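Local coordinates for protein profilin II (Homo sapiens, PDB 1D1J) that binds actin and poly-L-proline as an acidic isoform of profilin, and so probably takes part in controlling actin filament assembly, at residues E116-H119 and G120-N124. Residues are numbered along the deposited sequence; the frame is centred on the assembly and turned at random.
Sequences EGVH and GGTLN. With SO4 (sulfate ion), chain E.
His119 meets Thr122 and Leu123 in a local contact at the N-terminus of helix 120-136, where the loop after strand 108-114 turns into the helix. His119 is the N-cap residue. Its carbonyl O starts the helical pattern with two weak hydrogen bonds. Leu123 N reaches this O at 3.4 Å. That bond is nearly straight (163°). Thr122 N lies 3.2 Å from the same O. Its bond is strongly bent (123°). The next backbone hydrogen bond, Asn124 N to Gly120 O, is shorter at 2.7 Å.

Val118 adds the apolar part. Its CG1 lies anti to the backbone N (chi1 -179°), which carries this branch to the first helical turn. There CG1 is 4.1 Å from Leu123 CG, and it also touches CB of Thr122. The Val118 side chain crosses both of these side chains at about a right angle. In the profilin fold this C-terminal helix packs on the central antiparallel sheet, and Leu123 rests on Asn99 and Ala101 of strand 99-104.

A sulfate ion, probably from the crystallisation liquor, sits at the helix start. Gly120 N donates to its O4 at 3.0 Å. His119 ND1 donates to its O1 at 3.2 Å. O1 lies at the imidazole edge, near the ring plane. Gly117 O stands over the centre of one ring face, 3.9 Å above it. The positive end of the helix dipole would be expected to favour an anion here. Asn99 ND2 also holds the sulfate, and it donates to Val118 O as well. Thr122 OG1 is hydrogen-bonded to Asp80 O of the second subunit, whose Val79 packs on His119.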
# COMPACT_ATOMS: atom_id res chain seq x y z
N GLU A 116 26.87 -6.36 7.12
CA GLU A 116 27.00 -6.84 8.49
C GLU A 116 26.22 -5.96 9.47
O GLU A 116 26.27 -4.72 9.40
CB GLU A 116 28.47 -6.89 8.92
CG GLU A 116 28.66 -7.43 10.33
CD GLU A 116 30.11 -7.48 10.76
OE1 GLU A 116 31.00 -7.59 9.88
OE2 GLU A 116 30.37 -7.41 11.98
N GLY A 117 25.46 -6.61 10.36
CA GLY A 117 24.69 -5.87 11.35
C GLY A 117 23.30 -5.42 10.95
O GLY A 117 22.53 -5.00 11.82
N VAL A 118 22.97 -5.47 9.66
CA VAL A 118 21.64 -5.05 9.21
C VAL A 118 20.63 -6.10 9.69
O VAL A 118 20.79 -7.29 9.43
CB VAL A 118 21.56 -4.87 7.68
CG1 VAL A 118 20.14 -4.42 7.28
CG2 VAL A 118 22.58 -3.84 7.23
N HIS A 119 19.61 -5.64 10.41
CA HIS A 119 18.58 -6.52 10.98
C HIS A 119 17.64 -7.12 9.94
O HIS A 119 17.38 -6.52 8.90
CB HIS A 119 17.76 -5.77 12.03
CG HIS A 119 18.58 -5.11 13.09
ND1 HIS A 119 19.34 -5.82 14.00
CD2 HIS A 119 18.78 -3.80 13.37
CE1 HIS A 119 19.96 -4.97 14.80
NE2 HIS A 119 19.64 -3.74 14.44
N GLY A 120 17.12 -8.31 10.26
CA GLY A 120 16.19 -9.00 9.37
C GLY A 120 14.90 -8.23 9.14
O GLY A 120 14.38 -8.24 8.03
N GLY A 121 14.40 -7.56 10.19
CA GLY A 121 13.18 -6.77 10.08
C GLY A 121 13.30 -5.71 9.01
O GLY A 121 12.36 -5.47 8.25
N THR A 122 14.47 -5.08 8.93
CA THR A 122 14.77 -4.05 7.93
C THR A 122 14.62 -4.63 6.52
O THR A 122 13.94 -4.05 5.67
CB THR A 122 16.23 -3.51 8.08
OG1 THR A 122 16.41 -2.92 9.37
CG2 THR A 122 16.55 -2.47 7.00
N LEU A 123 15.27 -5.77 6.30
CA LEU A 123 15.26 -6.47 5.01
C LEU A 123 13.91 -7.09 4.68
O LEU A 123 13.52 -7.14 3.51
CB LEU A 123 16.36 -7.54 4.98
CG LEU A 123 17.78 -7.02 5.22
CD1 LEU A 123 18.73 -8.17 5.47
CD2 LEU A 123 18.24 -6.16 4.05
N ASN A 124 13.22 -7.57 5.71
CA ASN A 124 11.90 -8.19 5.57
C ASN A 124 10.92 -7.17 4.98
O ASN A 124 10.18 -7.48 4.05
CB ASN A 124 11.42 -8.69 6.93
CG ASN A 124 10.01 -9.26 6.90
OD1 ASN A 124 9.03 -8.53 6.94
ND2 ASN A 124 9.92 -10.57 6.84
S SO4 E . 18.75 -10.14 13.47
O1 SO4 E . 18.51 -8.93 14.23
O2 SO4 E . 18.70 -11.29 14.33
O3 SO4 E . 20.04 -10.05 12.90
O4 SO4 E . 17.78 -10.27 12.42